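Local structure of alpha-1,6-mannanase (Bacteroides thetaiotaomicron, 4V1S) at residues A[185-190]-A[202-207]; A[306-311]-A[343-348]; A[275-280]-A[284-289]; A[45-50]-A[99-104]. The protein probably hydrolyses alpha-1,6-mannosidic linkages within mannan chains, as other glycoside hydrolases of family 76 do. One frame throughout, in Å; residues are numbered along the deposited sequence.

Contact 1. Residues A[185-190]-A[202-207]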
loop_
_atom_site.group_PDB
_atom_site.type_symbol
_atom_site.label_atom_id
_atom_site.label_comp_id
_atom_site.label_asym_id
_atom_site.label_seq_id
_atom_site.Cartn_x
_atom_site.Cartn_y
_atom_site.Cartn_z
ATOM N N GLY A 185 16.000 -8.350 15.632
ATOM C CA GLY A 185 15.733 -7.440 14.534
ATOM C C GLY A 185 14.248 -7.267 14.333
ATOM O O GLY A 185 13.446 -7.659 15.161
ATOM N N GLY A 186 13.878 -6.667 13.207
ATOM C CA GLY A 186 12.467 -6.473 12.898
ATOM C C GLY A 186 11.879 -5.270 13.604
ATOM O O GLY A 186 12.536 -4.610 14.432
ATOM N N ILE A 187 10.634 -4.989 13.252
ATOM C CA ILE A 187 9.964 -3.742 13.619
ATOM C C ILE A 187 8.624 -4.070 14.280
ATOM O O ILE A 187 7.845 -4.861 13.769
ATOM C CB ILE A 187 9.779 -2.843 12.374
ATOM C CG1 ILE A 187 11.148 -2.456 11.821
ATOM C CG2 ILE A 187 8.927 -1.584 12.671
ATOM C CD1 ILE A 187 11.116 -1.732 10.489
ATOM N N TYR A 188 8.375 -3.425 15.425
ATOM C CA TYR A 188 7.144 -3.584 16.152
ATOM C C TYR A 188 5.957 -3.157 15.315
ATOM O O TYR A 188 6.065 -2.268 14.480
ATOM C CB TYR A 188 7.146 -2.755 17.443
ATOM C CG TYR A 188 8.247 -3.083 18.400
ATOM C CD1 TYR A 188 8.147 -4.159 19.283
ATOM C CD2 TYR A 188 9.398 -2.315 18.413
ATOM C CE1 TYR A 188 9.183 -4.446 20.152
ATOM C CE2 TYR A 188 10.429 -2.600 19.281
ATOM C CZ TYR A 188 10.311 -3.665 20.139
ATOM O OH TYR A 188 11.337 -3.936 20.991
ATOM N N PHE A 189 4.786 -3.735 15.590
ATOM C CA PHE A 189 3.598 -3.239 14.949
ATOM C C PHE A 189 3.323 -1.786 15.276
ATOM O O PHE A 189 3.035 -1.010 14.384
ATOM C CB PHE A 189 2.403 -4.085 15.399
ATOM C CG PHE A 189 1.106 -3.762 14.704
ATOM C CD1 PHE A 189 1.031 -3.732 13.315
ATOM C CD2 PHE A 189 -0.028 -3.419 15.446
ATOM C CE1 PHE A 189 -0.152 -3.404 12.683
ATOM C CE2 PHE A 189 -1.230 -3.108 14.810
ATOM C CZ PHE A 189 -1.287 -3.089 13.427
ATOM N N GLN A 190 3.386 -1.454 16.573
ATOM C CA GLN A 190 2.937 -0.158 17.027
ATOM C C GLN A 190 3.735 0.407 18.214
ATOM O O GLN A 190 4.508 -0.308 18.886
ATOM C CB GLN A 190 1.489 -0.195 17.360
ATOM C CG GLN A 190 1.174 -0.921 18.642
ATOM C CD GLN A 190 -0.322 -0.997 18.879
ATOM O OE1 GLN A 190 -1.034 0.021 18.945
ATOM N NE2 GLN A 190 -0.807 -2.202 18.996
ATOM N N THR A 202 5.543 -8.673 9.710
ATOM C CA THR A 202 6.009 -8.680 8.360
ATOM C C THR A 202 5.657 -7.382 7.646
ATOM O O THR A 202 6.497 -6.843 6.946
ATOM C CB THR A 202 5.424 -9.873 7.593
ATOM O OG1 THR A 202 5.803 -11.075 8.264
ATOM C CG2 THR A 202 5.934 -9.876 6.165
ATOM N N ILE A 203 4.449 -6.877 7.847
ATOM C CA ILE A 203 4.043 -5.685 7.099
ATOM C C ILE A 203 4.956 -4.512 7.453
ATOM O O ILE A 203 5.310 -3.726 6.574
ATOM C CB ILE A 203 2.552 -5.325 7.243
ATOM C CG1 ILE A 203 2.175 -4.180 6.281
ATOM C CG2 ILE A 203 2.178 -4.995 8.682
ATOM C CD1 ILE A 203 2.380 -4.510 4.810
ATOM N N CYS A 204 5.342 -4.401 8.724
ATOM C CA CYS A 204 6.277 -3.366 9.122
ATOM C C CYS A 204 7.643 -3.516 8.443
ATOM O O CYS A 204 8.164 -2.529 7.947
ATOM C CB CYS A 204 6.428 -3.340 10.635
ATOM S SG CYS A 204 4.874 -3.064 11.483
ATOM N N SER A 205 8.197 -4.738 8.400
ATOM C CA SER A 205 9.391 -4.985 7.602
ATOM C C SER A 205 9.205 -4.520 6.166
ATOM O O SER A 205 10.031 -3.795 5.618
ATOM C CB SER A 205 9.744 -6.469 7.557
ATOM O OG SER A 205 10.258 -6.935 8.801
ATOM N N ALA A 206 8.116 -4.980 5.568
ATOM C CA ALA A 206 7.927 -4.862 4.126
ATOM C C ALA A 206 7.725 -3.428 3.645
ATOM O O ALA A 206 8.369 -2.987 2.669
ATOM C CB ALA A 206 6.780 -5.773 3.687
ATOM N N VAL A 207 6.862 -2.669 4.302
ATOM C CA VAL A 207 6.679 -1.286 3.881
ATOM C C VAL A 207 7.920 -0.435 4.218
ATOM O O VAL A 207 8.237 0.542 3.532
ATOM C CB VAL A 207 5.413 -0.612 4.455
ATOM C CG1 VAL A 207 4.175 -1.325 3.957
ATOM C CG2 VAL A 207 5.420 -0.489 5.975
HETATM O O HOH W 1 9.238 -6.519 11.350
#
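The F189 ring meets C204 SG obliquely, 4.3 Å from its CD1, and pairs edge-to-face with F141. The Y188 ring makes a cation-pi contact with K200, and its hydroxyl bonds to D180. These rings belong to a long loop laid over the first turn of helix 202-219, an arrangement consistent with the (alpha/alpha)6 barrel of family 76, whose helices are joined by such loops.

C204 is the centre of the contact. Its SG lies anti to its own carbonyl carbon (chi1 -58°), which lodges the sulfur against the loop backbone, 3.7 Å from F189 CA. Beside the sulfur, the CG2 branch of I187 packs on C204 CB at 3.7 Å; the isoleucine also reaches I231 and Y142 of neighbouring helices. G185 and G186 adopt backbone angles suited to glycine. A water completes the junction: it accepts from I187 N at 2.8 Å and from S205 OG at 2.8 Å.

Contact 2. Residues A[306-311]-A[343-348]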
loop_
_atom_site.group_PDB
_atom_site.type_symbol
_atom_site.label_atom_id
_atom_site.label_comp_id
_atom_site.label_asym_id
_atom_site.label_seq_id
_atom_site.Cartn_x
_atom_site.Cartn_y
_atom_site.Cartn_z
ATOM N N ASN A 306 -11.362 -15.999 -13.862
ATOM C CA ASN A 306 -12.272 -14.854 -13.765
ATOM C C ASN A 306 -11.646 -13.547 -13.331
ATOM O O ASN A 306 -12.272 -12.463 -13.489
ATOM C CB ASN A 306 -13.507 -15.156 -12.895
ATOM C CG ASN A 306 -13.190 -15.328 -11.420
ATOM O OD1 ASN A 306 -12.046 -15.312 -11.001
ATOM N ND2 ASN A 306 -14.222 -15.499 -10.631
ATOM N N GLY A 307 -10.440 -13.629 -12.789
ATOM C CA GLY A 307 -9.751 -12.412 -12.314
ATOM C C GLY A 307 -9.873 -12.106 -10.824
ATOM O O GLY A 307 -9.330 -11.146 -10.375
ATOM N N ALA A 308 -10.590 -12.927 -10.073
ATOM C CA ALA A 308 -10.851 -12.696 -8.657
ATOM C C ALA A 308 -9.627 -12.905 -7.791
ATOM O O ALA A 308 -8.809 -13.822 -8.021
ATOM C CB ALA A 308 -11.957 -13.623 -8.144
ATOM N N LEU A 309 -9.508 -12.045 -6.788
ATOM C CA LEU A 309 -8.438 -12.137 -5.793
ATOM C C LEU A 309 -9.040 -12.415 -4.416
ATOM O O LEU A 309 -9.811 -11.623 -3.885
ATOM C CB LEU A 309 -7.606 -10.856 -5.775
ATOM C CG LEU A 309 -6.606 -10.743 -6.929
ATOM C CD1 LEU A 309 -6.226 -9.297 -7.210
ATOM C CD2 LEU A 309 -5.352 -11.589 -6.641
ATOM N N ASN A 310 -8.696 -13.567 -3.859
ATOM C CA ASN A 310 -9.379 -14.095 -2.683
ATOM C C ASN A 310 -8.775 -13.605 -1.357
ATOM O O ASN A 310 -8.313 -14.387 -0.520
ATOM C CB ASN A 310 -9.363 -15.622 -2.736
ATOM C CG ASN A 310 -10.371 -16.256 -1.811
ATOM O OD1 ASN A 310 -11.325 -15.629 -1.375
ATOM N ND2 ASN A 310 -10.189 -17.539 -1.553
ATOM N N ASP A 311 -8.835 -12.288 -1.159
ATOM C CA ASP A 311 -8.381 -11.657 0.068
ATOM C C ASP A 311 -9.087 -10.300 0.149
ATOM O O ASP A 311 -9.712 -9.833 -0.822
ATOM C CB ASP A 311 -6.851 -11.469 0.036
ATOM C CG ASP A 311 -6.113 -11.988 1.303
ATOM O OD1 ASP A 311 -6.665 -12.828 2.075
ATOM O OD2 ASP A 311 -4.926 -11.577 1.478
ATOM N N ILE A 343 -8.371 -6.159 -12.462
ATOM C CA ILE A 343 -9.018 -4.831 -12.340
ATOM C C ILE A 343 -10.392 -4.834 -13.037
ATOM O O ILE A 343 -11.368 -4.252 -12.524
ATOM C CB ILE A 343 -8.062 -3.703 -12.792
ATOM C CG1 ILE A 343 -6.855 -3.668 -11.829
ATOM C CG2 ILE A 343 -8.785 -2.373 -12.788
ATOM C CD1 ILE A 343 -5.712 -2.809 -12.292
ATOM N N ASN A 344 -10.502 -5.513 -14.175
ATOM C CA ASN A 344 -11.799 -5.647 -14.852
ATOM C C ASN A 344 -12.805 -6.336 -13.967
ATOM O O ASN A 344 -13.953 -5.946 -13.920
ATOM C CB ASN A 344 -11.634 -6.388 -16.190
ATOM C CG ASN A 344 -10.865 -5.566 -17.241
ATOM O OD1 ASN A 344 -10.660 -4.368 -17.108
ATOM N ND2 ASN A 344 -10.437 -6.228 -18.285
ATOM N N PHE A 345 -12.356 -7.375 -13.259
ATOM C CA PHE A 345 -13.213 -8.083 -12.327
ATOM C C PHE A 345 -13.724 -7.171 -11.212
ATOM O O PHE A 345 -14.885 -7.214 -10.849
ATOM C CB PHE A 345 -12.476 -9.296 -11.744
ATOM C CG PHE A 345 -13.293 -10.084 -10.751
ATOM C CD1 PHE A 345 -14.156 -11.039 -11.161
ATOM C CD2 PHE A 345 -13.147 -9.843 -9.378
ATOM C CE1 PHE A 345 -14.888 -11.785 -10.243
ATOM C CE2 PHE A 345 -13.888 -10.552 -8.450
ATOM C CZ PHE A 345 -14.754 -11.541 -8.897
ATOM N N ILE A 346 -12.849 -6.359 -10.641
ATOM C CA ILE A 346 -13.281 -5.404 -9.636
ATOM C C ILE A 346 -14.445 -4.555 -10.155
ATOM O O ILE A 346 -15.469 -4.433 -9.503
ATOM C CB ILE A 346 -12.102 -4.507 -9.188
ATOM C CG1 ILE A 346 -11.021 -5.356 -8.493
ATOM C CG2 ILE A 346 -12.601 -3.428 -8.224
ATOM C CD1 ILE A 346 -9.723 -4.600 -8.346
ATOM N N HIS A 347 -14.298 -3.983 -11.328
ATOM C CA HIS A 347 -15.358 -3.114 -11.894
ATOM C C HIS A 347 -16.624 -3.878 -12.274
ATOM O O HIS A 347 -17.749 -3.456 -11.995
ATOM C CB HIS A 347 -14.810 -2.381 -13.089
ATOM C CG HIS A 347 -15.729 -1.335 -13.621
ATOM N ND1 HIS A 347 -16.522 -1.534 -14.728
ATOM C CD2 HIS A 347 -16.022 -0.098 -13.162
ATOM C CE1 HIS A 347 -17.234 -0.443 -14.953
ATOM N NE2 HIS A 347 -16.940 0.446 -14.025
ATOM N N ASN A 348 -16.421 -4.974 -12.981
ATOM C CA ASN A 348 -17.514 -5.723 -13.591
ATOM C C ASN A 348 -18.283 -6.612 -12.629
ATOM O O ASN A 348 -19.468 -6.855 -12.833
ATOM C CB ASN A 348 -16.971 -6.497 -14.803
ATOM C CG ASN A 348 -16.418 -5.571 -15.895
ATOM O OD1 ASN A 348 -16.704 -4.352 -15.949
ATOM N ND2 ASN A 348 -15.594 -6.143 -16.769
#
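A buried aromatic contact, in which the F345 ring of helix 334-350 lies beneath the loop residues N306 to A308, joins that helix to the connection between helices 284-301 and 313-330. A308 CB sits over one face of the ring, 3.9 Å from its centroid in a CH-pi contact, with A308 CA above the rim of the same face. N306 ND2 comes to 3.8 Å from F345 CE1, the amide plane turned 45° from the ring, while N306 O approaches F345 CD1 obliquely at 3.3 Å. The ring gets there because CG is anti to the backbone N (chi1 179°), which throws it off the helix toward the loop. G307, with a positive phi of 97°, has no side chain to hold F345 CB off. Replacing F345 by an alanine would probably leave a gap under A308 CB and take from N306 ND2 the ring carbon CE1 beside it. The loop's shape is set from within: N306 OD1 accepts from A308 N at 2.9 Å, the donor standing above the carbonyl plane. Together with G307 and A308 facing N303, this is an Asx turn merged with a G1 beta bulge.

Contact 3. Residues A[275-280]-A[284-289]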
loop_
_atom_site.group_PDB
_atom_site.type_symbol
_atom_site.label_atom_id
_atom_site.label_comp_id
_atom_site.label_asym_id
_atom_site.label_seq_id
_atom_site.Cartn_x
_atom_site.Cartn_y
_atom_site.Cartn_z
ATOM N N LEU A 275 12.185 -6.563 -5.717
ATOM C CA LEU A 275 12.456 -6.104 -7.084
ATOM C C LEU A 275 13.330 -4.867 -7.063
ATOM O O LEU A 275 14.219 -4.730 -7.908
ATOM C CB LEU A 275 11.152 -5.891 -7.875
ATOM C CG LEU A 275 10.374 -7.191 -8.166
ATOM C CD1 LEU A 275 9.055 -6.839 -8.801
ATOM C CD2 LEU A 275 11.159 -8.150 -9.059
ATOM N N LYS A 276 13.105 -3.949 -6.123
ATOM C CA LYS A 276 13.980 -2.772 -6.017
ATOM C C LYS A 276 15.373 -3.152 -5.538
ATOM O O LYS A 276 16.365 -2.580 -5.993
ATOM C CB LYS A 276 13.391 -1.683 -5.127
ATOM C CG LYS A 276 12.095 -1.126 -5.689
ATOM C CD LYS A 276 11.734 0.234 -5.127
ATOM C CE LYS A 276 12.479 1.353 -5.854
ATOM N NZ LYS A 276 11.968 1.507 -7.251
ATOM N N MET A 277 15.451 -4.128 -4.630
ATOM C CA MET A 277 16.754 -4.576 -4.132
ATOM C C MET A 277 17.541 -5.238 -5.243
ATOM O O MET A 277 18.753 -5.055 -5.331
ATOM C CB MET A 277 16.598 -5.501 -2.938
ATOM C CG MET A 277 15.966 -4.779 -1.748
ATOM S SD MET A 277 15.535 -5.800 -0.357
ATOM C CE MET A 277 17.166 -5.938 0.407
ATOM N N TYR A 278 16.845 -5.957 -6.116
ATOM C CA TYR A 278 17.471 -6.515 -7.301
ATOM C C TYR A 278 18.064 -5.437 -8.196
ATOM O O TYR A 278 19.222 -5.538 -8.616
ATOM C CB TYR A 278 16.458 -7.337 -8.093
ATOM C CG TYR A 278 16.988 -7.812 -9.422
ATOM C CD1 TYR A 278 18.128 -8.605 -9.494
ATOM C CD2 TYR A 278 16.339 -7.475 -10.606
ATOM C CE1 TYR A 278 18.617 -9.041 -10.713
ATOM C CE2 TYR A 278 16.812 -7.922 -11.821
ATOM C CZ TYR A 278 17.956 -8.694 -11.869
ATOM O OH TYR A 278 18.416 -9.140 -13.082
ATOM N N GLN A 279 17.290 -4.400 -8.485
ATOM C CA GLN A 279 17.801 -3.300 -9.323
ATOM C C GLN A 279 19.010 -2.604 -8.683
ATOM O O GLN A 279 19.965 -2.241 -9.386
ATOM C CB GLN A 279 16.692 -2.281 -9.606
ATOM C CG GLN A 279 15.554 -2.839 -10.453
ATOM C CD GLN A 279 15.986 -3.417 -11.812
ATOM O OE1 GLN A 279 15.337 -4.328 -12.359
ATOM N NE2 GLN A 279 17.068 -2.893 -12.372
ATOM N N ALA A 280 18.989 -2.448 -7.364
ATOM C CA ALA A 280 20.061 -1.750 -6.651
ATOM C C ALA A 280 21.364 -2.554 -6.549
ATOM O O ALA A 280 22.460 -1.986 -6.631
ATOM C CB ALA A 280 19.594 -1.343 -5.263
ATOM N N GLU A 284 20.924 -11.576 -8.256
ATOM C CA GLU A 284 19.811 -12.342 -8.802
ATOM C C GLU A 284 18.969 -13.046 -7.733
ATOM O O GLU A 284 17.830 -13.388 -7.989
ATOM C CB GLU A 284 20.336 -13.385 -9.805
ATOM C CG GLU A 284 20.939 -12.796 -11.069
ATOM C CD GLU A 284 19.911 -12.189 -12.013
ATOM O OE1 GLU A 284 18.759 -12.678 -12.060
ATOM O OE2 GLU A 284 20.264 -11.219 -12.720
ATOM N N LYS A 285 19.522 -13.270 -6.546
ATOM C CA LYS A 285 18.732 -13.876 -5.472
ATOM C C LYS A 285 17.455 -13.099 -5.181
ATOM O O LYS A 285 16.446 -13.692 -4.828
ATOM C CB LYS A 285 19.535 -14.004 -4.179
ATOM C CG LYS A 285 19.660 -12.722 -3.354
ATOM C CD LYS A 285 20.630 -12.925 -2.201
ATOM C CE LYS A 285 20.660 -11.722 -1.275
ATOM N NZ LYS A 285 21.347 -12.078 -0.008
ATOM N N TYR A 286 17.504 -11.781 -5.302
ATOM C CA TYR A 286 16.325 -10.965 -5.021
ATOM C C TYR A 286 15.242 -11.177 -6.091
ATOM O O TYR A 286 14.043 -11.246 -5.771
ATOM C CB TYR A 286 16.707 -9.488 -4.924
ATOM C CG TYR A 286 17.568 -9.152 -3.725
ATOM C CD1 TYR A 286 17.074 -9.298 -2.439
ATOM C CD2 TYR A 286 18.872 -8.669 -3.881
ATOM C CE1 TYR A 286 17.838 -8.992 -1.326
ATOM C CE2 TYR A 286 19.664 -8.350 -2.775
ATOM C CZ TYR A 286 19.153 -8.521 -1.500
ATOM O OH TYR A 286 19.904 -8.228 -0.402
ATOM N N LEU A 287 15.647 -11.265 -7.352
ATOM C CA LEU A 287 14.700 -11.521 -8.429
ATOM C C LEU A 287 14.113 -12.918 -8.300
ATOM O O LEU A 287 12.905 -13.095 -8.467
ATOM C CB LEU A 287 15.344 -11.337 -9.800
ATOM C CG LEU A 287 14.441 -11.505 -11.028
ATOM C CD1 LEU A 287 13.303 -10.485 -11.053
ATOM C CD2 LEU A 287 15.274 -11.389 -12.296
ATOM N N SER A 288 14.958 -13.913 -8.009
ATOM C CA SER A 288 14.475 -15.278 -7.845
ATOM C C SER A 288 13.451 -15.369 -6.704
ATOM O O SER A 288 12.418 -16.021 -6.854
ATOM C CB SER A 288 15.638 -16.261 -7.594
ATOM O OG SER A 288 16.492 -16.282 -8.724
ATOM N N GLN A 289 13.732 -14.703 -5.582
ATOM C CA GLN A 289 12.832 -14.707 -4.450
ATOM C C GLN A 289 11.501 -14.035 -4.801
ATOM O O GLN A 289 10.421 -14.566 -4.492
ATOM C CB GLN A 289 13.479 -14.028 -3.250
ATOM C CG GLN A 289 12.622 -14.083 -2.003
ATOM C CD GLN A 289 12.411 -15.495 -1.508
ATOM O OE1 GLN A 289 13.360 -16.169 -1.070
ATOM N NE2 GLN A 289 11.170 -15.971 -1.582
#
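Helices 264-281 and 284-301 form a tight helical hairpin, in which Y278 lies against E284, Y286 and L287; the segment axes approach to 7.7 Å and run nearly antiparallel, at 158°. The one hydrogen bond across it is at the polar rim, from Y278 OH to E284 OE2 at 2.8 Å, reached on the syn side of the carboxylate but 35° out of its plane. A bend at chi2 (-72°) folds the glutamate alongside the tyrosine, the two side chains pointing the same way. Aromatic faces supply the next layer. L287 CB stands over the centre of the Y278 ring, 3.8 Å from the centroid, and L287 CD2 follows toward CZ. M277 CB covers one face of the Y286 ring, with K285 CE over the opposite face near the rim, and M277 SD adds an oblique Met-aromatic contact. A serine in place of Y278 would probably leave E284 OE2 without its donor and strip L287 CB of the ring beneath it. The remaining contacts are apolar: Y278 CB faces Y286 CB, and L275 and L287 meet through their methyls. Where M277 and Y286 both also touch helix 222-239, the M277 methyl CE reaches Y286 CE1 at 3.6 Å.

Contact 4. Residues A[45-50]-A[99-104]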
loop_
_atom_site.group_PDB
_atom_site.type_symbol
_atom_site.label_atom_id
_atom_site.label_comp_id
_atom_site.label_asym_id
_atom_site.label_seq_id
_atom_site.Cartn_x
_atom_site.Cartn_y
_atom_site.Cartn_z
ATOM N N ASP A 45 -12.517 2.095 -19.983
ATOM C CA ASP A 45 -12.077 3.427 -19.715
ATOM C C ASP A 45 -11.728 3.511 -18.239
ATOM O O ASP A 45 -12.497 4.040 -17.438
ATOM C CB ASP A 45 -13.182 4.392 -20.085
ATOM C CG ASP A 45 -12.744 5.824 -20.055
ATOM O OD1 ASP A 45 -11.586 6.094 -19.653
ATOM O OD2 ASP A 45 -13.582 6.684 -20.447
ATOM N N TYR A 46 -10.556 2.985 -17.894
ATOM C CA TYR A 46 -10.102 2.960 -16.499
ATOM C C TYR A 46 -10.074 4.330 -15.865
ATOM O O TYR A 46 -10.395 4.478 -14.698
ATOM C CB TYR A 46 -8.710 2.321 -16.387
ATOM C CG TYR A 46 -8.685 0.891 -16.878
ATOM C CD1 TYR A 46 -9.355 -0.106 -16.196
ATOM C CD2 TYR A 46 -8.022 0.550 -18.064
ATOM C CE1 TYR A 46 -9.386 -1.420 -16.680
ATOM C CE2 TYR A 46 -8.031 -0.748 -18.539
ATOM C CZ TYR A 46 -8.721 -1.731 -17.846
ATOM O OH TYR A 46 -8.733 -3.026 -18.303
ATOM N N TYR A 47 -9.661 5.339 -16.622
ATOM C CA TYR A 47 -9.577 6.685 -16.082
ATOM C C TYR A 47 -10.942 7.214 -15.639
ATOM O O TYR A 47 -11.089 7.763 -14.529
ATOM C CB TYR A 47 -8.984 7.595 -17.143
ATOM C CG TYR A 47 -8.501 8.961 -16.674
ATOM C CD1 TYR A 47 -7.489 9.083 -15.723
ATOM C CD2 TYR A 47 -9.002 10.118 -17.221
ATOM C CE1 TYR A 47 -7.020 10.314 -15.326
ATOM C CE2 TYR A 47 -8.556 11.365 -16.826
ATOM C CZ TYR A 47 -7.548 11.456 -15.880
ATOM O OH TYR A 47 -7.073 12.695 -15.511
ATOM N N THR A 48 -11.947 7.027 -16.492
ATOM C CA THR A 48 -13.323 7.353 -16.108
ATOM C C THR A 48 -13.803 6.536 -14.908
ATOM O O THR A 48 -14.414 7.058 -14.007
ATOM C CB THR A 48 -14.295 7.199 -17.297
ATOM O OG1 THR A 48 -13.932 8.207 -18.253
ATOM C CG2 THR A 48 -15.710 7.404 -16.880
ATOM N N TRP A 49 -13.480 5.253 -14.887
ATOM C CA TRP A 49 -13.865 4.429 -13.763
ATOM C C TRP A 49 -13.292 4.989 -12.482
ATOM O O TRP A 49 -13.963 5.004 -11.473
ATOM C CB TRP A 49 -13.387 2.985 -13.927
ATOM C CG TRP A 49 -14.007 2.243 -15.058
ATOM C CD1 TRP A 49 -14.965 2.689 -15.908
ATOM C CD2 TRP A 49 -13.686 0.910 -15.460
ATOM N NE1 TRP A 49 -15.262 1.706 -16.835
ATOM C CE2 TRP A 49 -14.495 0.602 -16.575
ATOM C CE3 TRP A 49 -12.813 -0.064 -14.969
ATOM C CZ2 TRP A 49 -14.449 -0.652 -17.212
ATOM C CZ3 TRP A 49 -12.756 -1.301 -15.614
ATOM C CH2 TRP A 49 -13.569 -1.576 -16.724
ATOM N N CYS A 50 -12.056 5.476 -12.552
ATOM C CA CYS A 50 -11.427 6.059 -11.369
ATOM C C CYS A 50 -12.176 7.296 -10.932
ATOM O O CYS A 50 -12.552 7.412 -9.777
ATOM C CB CYS A 50 -9.973 6.400 -11.638
ATOM S SG CYS A 50 -9.124 7.150 -10.229
ATOM N N LYS A 99 -0.900 16.217 -15.072
ATOM C CA LYS A 99 -0.384 16.993 -13.933
ATOM C C LYS A 99 -1.424 18.039 -13.529
ATOM O O LYS A 99 -1.683 18.263 -12.352
ATOM C CB LYS A 99 0.974 17.639 -14.260
ATOM C CG LYS A 99 1.627 18.316 -13.068
ATOM C CD LYS A 99 3.148 18.534 -13.223
ATOM C CE LYS A 99 4.020 17.453 -12.551
ATOM N NZ LYS A 99 5.472 17.843 -12.553
ATOM N N SER A 100 -2.003 18.706 -14.518
ATOM C CA SER A 100 -2.926 19.806 -14.237
ATOM C C SER A 100 -4.229 19.334 -13.588
ATOM O O SER A 100 -4.775 20.033 -12.737
ATOM C CB SER A 100 -3.176 20.649 -15.500
ATOM O OG SER A 100 -3.626 19.859 -16.589
ATOM N N GLU A 101 -4.727 18.156 -13.964
ATOM C CA GLU A 101 -5.956 17.638 -13.354
ATOM C C GLU A 101 -5.756 17.201 -11.902
ATOM O O GLU A 101 -6.713 17.212 -11.156
ATOM C CB GLU A 101 -6.564 16.467 -14.144
ATOM C CG GLU A 101 -8.057 16.255 -13.834
ATOM C CD GLU A 101 -8.781 15.250 -14.736
ATOM O OE1 GLU A 101 -8.266 14.922 -15.829
ATOM O OE2 GLU A 101 -9.887 14.791 -14.352
ATOM N N TRP A 102 -4.548 16.772 -11.534
ATOM C CA TRP A 102 -4.341 16.074 -10.255
ATOM C C TRP A 102 -3.442 16.750 -9.244
ATOM O O TRP A 102 -3.420 16.331 -8.104
ATOM C CB TRP A 102 -3.886 14.619 -10.494
ATOM C CG TRP A 102 -4.962 13.891 -11.210
ATOM C CD1 TRP A 102 -4.992 13.607 -12.533
ATOM C CD2 TRP A 102 -6.222 13.464 -10.679
ATOM N NE1 TRP A 102 -6.153 12.992 -12.862
ATOM C CE2 TRP A 102 -6.951 12.910 -11.756
ATOM C CE3 TRP A 102 -6.804 13.495 -9.399
ATOM C CZ2 TRP A 102 -8.237 12.376 -11.605
ATOM C CZ3 TRP A 102 -8.083 12.972 -9.240
ATOM C CH2 TRP A 102 -8.784 12.399 -10.350
ATOM N N SER A 103 -2.704 17.783 -9.647
ATOM C CA SER A 103 -1.743 18.391 -8.737
ATOM C C SER A 103 -2.405 19.006 -7.521
ATOM O O SER A 103 -1.924 18.849 -6.390
ATOM C CB SER A 103 -0.893 19.426 -9.477
ATOM O OG SER A 103 -0.013 18.736 -10.339
ATOM N N ASP A 104 -3.492 19.738 -7.734
ATOM C CA ASP A 104 -4.192 20.372 -6.604
ATOM C C ASP A 104 -4.804 19.329 -5.673
ATOM O O ASP A 104 -4.763 19.489 -4.459
ATOM C CB ASP A 104 -5.289 21.321 -7.080
ATOM C CG ASP A 104 -4.757 22.627 -7.637
ATOM O OD1 ASP A 104 -3.553 22.935 -7.507
ATOM O OD2 ASP A 104 -5.576 23.368 -8.227
#
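Y47 crosses from helix 46-61 to E101 and W102 of helix 99-114, and its hydroxyl does most of the joining. From CB, CG lies anti to the backbone N (chi1 -166°), which sends the side chain out past L97 and S98 across the wide separation of the two backbones. Farther along, CE1 comes to 3.7 Å from W102 NE1, while CE2 on the other rim lies 3.7 Å from E101 OE1. At the tip, OH is gripped twice. It accepts from W102 NE1 at 2.8 Å, the oxygen lying close to the indole plane, with an N-H...O angle of 158°. It also donates to E101 OE1 over a short 2.5 Å. That oxygen lies in the plane of the tyrosine ring, yet it is met from well above the plane of its own carboxylate, which stands almost perpendicular to the ring.

The phenol and indole meet rim to rim, their planes 81° apart. E101, extended beyond CG, lays that CG over the rim of one W102 face, and the first turn of helix 99-114 would tend to stabilise its charge. On the other helix, D45 is the N-cap: OD1 accepts a weak bond from T48 N at 3.3 Å, and OD2 accepts from T48 OG1 at 2.7 Å. The arrangement is a side-chain bridge between the N-terminal turns of two helices in what is consistent with the (alpha/alpha)6 barrel of this family.

Contacts 2 and 4 are directly coupled, though their centres are 22 Å apart: N344 OD1 lies 2.6 Å from Y46 OH, a probable hydrogen bond, and H347 stacks on W49, with H347 CE1 3.4 Å from W49 CE2. Helix 334-350 thus turns one side to the 306-311 loop and another to helix 46-61. Contacts 1 and 3, with centres 20 Å apart, do not touch, but helices 202-219 and 264-281 pack together, I203 on F269 and M277 on M213. Contacts 1 and 4 lie on opposite sides of the chain's centre, about 33 Å between centres. A glycerol, probably from the crystallisation liquor, lies about 3 Å from the F189 side chain and may mark a pocket.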